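Local coordinates for Cag pathogenicity island protein (Cag10) (Helicobacter pylori 26695, PDB 6IQT), which is a VirB8 homologue of the Cag type IV secretion system, in which it probably serves as a dimerising, membrane-anchored assembly component, at residues K128-T132 / I159-Q165. Residues are numbered along the deposited sequence; the frame is centred on the assembly and turned at random.
Sequences KKQVT and IQITDLQ
Lys-129 lays its aliphatic chain alongside Asp-163 on one face of an antiparallel strand pair, its CD passing over Ile-161 CG2 at 3.9 Å. CG, CE and NZ all face the same carboxylate oxygen: the chain runs nearly extended from CB to CE and then turns at its last bond (chi4 50°), which brings NZ to 3.3 Å from Asp-163 OD1 in a salt bridge. Farther along this face Val-131 CG1 meets Ile-159 CD1 at 3.9 Å, two methyls touching where the side chains cross, and Phe-43 of helix 30-43 packs on Lys-129, Ile-159 and Ile-161.

Beneath these side chains Gln-130 with Thr-162, and Thr-132 with Gln-160, form hydrogen-bonded antiparallel pairs, two N-H···O bonds to each, and C-H···O contacts fill the intervals, as from Ile-161 CA to Gln-130 O. The reverse face carries the polar side chains of Gln-130, Thr-132, Gln-160 and Thr-162. Gln-130 sets CG opposite its own N (chi1 -174°) and continues extended, running beside Thr-162 in the same direction and carrying NE2 to a water, yet NE2 stays 3.8 Å from Thr-162 OG1. The water accepts from Gln-130 NE2 at 3.0 Å, donates to Gln-130 O and bonds with Thr-132 OG1; its links to Gln-160 O and Thr-162 OG1 are weak. Lys-37 of the second subunit packs on Gln-130 and Thr-162.

Past the strand's end, Leu-164 N still reaches Lys-128 O at 3.1 Å, less straight at 149°, while its CD1 lies 3.9 Å from Lys-129 C and the side chain also touches Phe-110. The pairing thus joins the last two strands of the four-stranded antiparallel sheet, helix-packed on one face and hydrated and subunit-facing on the other, in the soluble, probably periplasmic domain with the NTF2-like alpha+beta fold of VirB8 proteins.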
loop_
_atom_site.group_PDB
_atom_site.type_symbol
_atom_site.label_atom_id
_atom_site.label_comp_id
_atom_site.label_asym_id
_atom_site.label_seq_id
_atom_site.Cartn_x
_atom_site.Cartn_y
_atom_site.Cartn_z
ATOM N N LYS A 128 -1.768 -9.082 9.438
ATOM C CA LYS A 128 -0.914 -9.376 8.296
ATOM C C LYS A 128 -1.221 -8.370 7.201
ATOM O O LYS A 128 -2.373 -7.956 7.042
ATOM C CB LYS A 128 -1.120 -10.822 7.785
ATOM C CG LYS A 128 -0.647 -11.917 8.760
ATOM C CD LYS A 128 -1.453 -13.203 8.613
ATOM C CE LYS A 128 -1.799 -13.802 9.983
ATOM N NZ LYS A 128 -3.212 -13.492 10.414
ATOM N N LYS A 129 -0.182 -7.957 6.474
ATOM C CA LYS A 129 -0.309 -6.968 5.414
ATOM C C LYS A 129 0.565 -7.381 4.242
ATOM O O LYS A 129 1.590 -8.037 4.422
ATOM C CB LYS A 129 0.127 -5.565 5.866
ATOM C CG LYS A 129 -0.771 -4.880 6.903
ATOM C CD LYS A 129 -0.062 -3.665 7.489
ATOM C CE LYS A 129 -1.022 -2.736 8.216
ATOM N NZ LYS A 129 -1.859 -3.486 9.184
ATOM N N GLN A 130 0.173 -6.966 3.043
ATOM C CA GLN A 130 1.063 -7.027 1.894
ATOM C C GLN A 130 1.601 -5.625 1.641
ATOM O O GLN A 130 0.839 -4.658 1.615
ATOM C CB GLN A 130 0.363 -7.562 0.641
ATOM C CG GLN A 130 1.343 -7.749 -0.503
ATOM C CD GLN A 130 0.684 -7.664 -1.860
ATOM O OE1 GLN A 130 0.445 -8.684 -2.503
ATOM N NE2 GLN A 130 0.384 -6.443 -2.305
ATOM N N VAL A 131 2.915 -5.514 1.503
ATOM C CA VAL A 131 3.585 -4.223 1.488
ATOM C C VAL A 131 4.402 -4.135 0.215
ATOM O O VAL A 131 5.075 -5.102 -0.162
ATOM C CB VAL A 131 4.503 -4.038 2.725
ATOM C CG1 VAL A 131 5.370 -2.777 2.595
ATOM C CG2 VAL A 131 3.691 -4.039 4.020
ATOM N N THR A 132 4.378 -2.961 -0.406
ATOM C CA THR A 132 5.215 -2.607 -1.546
ATOM C C THR A 132 6.026 -1.370 -1.186
ATOM O O THR A 132 5.455 -0.355 -0.780
ATOM C CB THR A 132 4.345 -2.295 -2.770
ATOM O OG1 THR A 132 3.479 -3.397 -3.050
ATOM C CG2 THR A 132 5.203 -1.970 -3.978
ATOM N N ILE A 159 5.370 3.880 -0.541
ATOM C CA ILE A 159 4.908 2.622 0.026
ATOM C C ILE A 159 3.443 2.452 -0.350
ATOM O O ILE A 159 2.703 3.428 -0.506
ATOM C CB ILE A 159 5.116 2.571 1.560
ATOM C CG1 ILE A 159 4.950 1.147 2.093
ATOM C CG2 ILE A 159 4.157 3.516 2.292
ATOM C CD1 ILE A 159 5.290 1.022 3.590
ATOM N N GLN A 160 3.031 1.201 -0.513
ATOM C CA GLN A 160 1.627 0.862 -0.743
ATOM C C GLN A 160 1.333 -0.361 0.108
ATOM O O GLN A 160 2.177 -1.256 0.216
ATOM C CB GLN A 160 1.333 0.580 -2.226
ATOM C CG GLN A 160 1.476 1.803 -3.153
ATOM C CD GLN A 160 0.556 2.975 -2.760
ATOM O OE1 GLN A 160 -0.610 2.777 -2.400
ATOM N NE2 GLN A 160 1.086 4.200 -2.833
ATOM N N ILE A 161 0.156 -0.390 0.731
ATOM C CA ILE A 161 -0.168 -1.381 1.751
ATOM C C ILE A 161 -1.532 -1.986 1.454
ATOM O O ILE A 161 -2.477 -1.260 1.123
ATOM C CB ILE A 161 -0.155 -0.748 3.155
ATOM C CG1 ILE A 161 1.251 -0.255 3.498
ATOM C CG2 ILE A 161 -0.637 -1.743 4.199
ATOM C CD1 ILE A 161 1.260 0.804 4.563
ATOM N N THR A 162 -1.635 -3.314 1.582
ATOM C CA THR A 162 -2.903 -4.036 1.476
ATOM C C THR A 162 -3.134 -4.831 2.753
ATOM O O THR A 162 -2.383 -5.773 3.047
ATOM C CB THR A 162 -2.920 -5.002 0.283
ATOM O OG1 THR A 162 -2.516 -4.332 -0.912
ATOM C CG2 THR A 162 -4.326 -5.586 0.089
ATOM N N ASP A 163 -4.185 -4.488 3.491
ATOM C CA ASP A 163 -4.523 -5.265 4.678
ATOM C C ASP A 163 -5.089 -6.612 4.262
ATOM O O ASP A 163 -5.832 -6.716 3.285
ATOM C CB ASP A 163 -5.513 -4.498 5.550
ATOM C CG ASP A 163 -4.873 -3.290 6.212
ATOM O OD1 ASP A 163 -3.645 -3.319 6.442
ATOM O OD2 ASP A 163 -5.583 -2.313 6.504
ATOM N N LEU A 164 -4.711 -7.662 4.983
ATOM C CA LEU A 164 -5.060 -9.006 4.545
ATOM C C LEU A 164 -6.247 -9.604 5.292
ATOM O O LEU A 164 -6.603 -10.759 5.032
ATOM C CB LEU A 164 -3.842 -9.920 4.647
ATOM C CG LEU A 164 -2.826 -9.566 3.557
ATOM C CD1 LEU A 164 -1.664 -10.548 3.530
ATOM C CD2 LEU A 164 -3.511 -9.478 2.197
ATOM N N GLN A 165 -6.879 -8.851 6.187
ATOM C CA GLN A 165 -8.186 -9.250 6.707
ATOM C C GLN A 165 -9.219 -8.149 6.463
ATOM O O GLN A 165 -9.418 -7.710 5.326
ATOM C CB GLN A 165 -8.112 -9.589 8.202
ATOM C CG GLN A 165 -7.016 -10.589 8.597
ATOM C CD GLN A 165 -7.030 -11.880 7.779
ATOM O OE1 GLN A 165 -8.034 -12.237 7.157
ATOM N NE2 GLN A 165 -5.902 -12.584 7.779
HETATM O O HOH W 1 0.775 -3.732 -1.198
#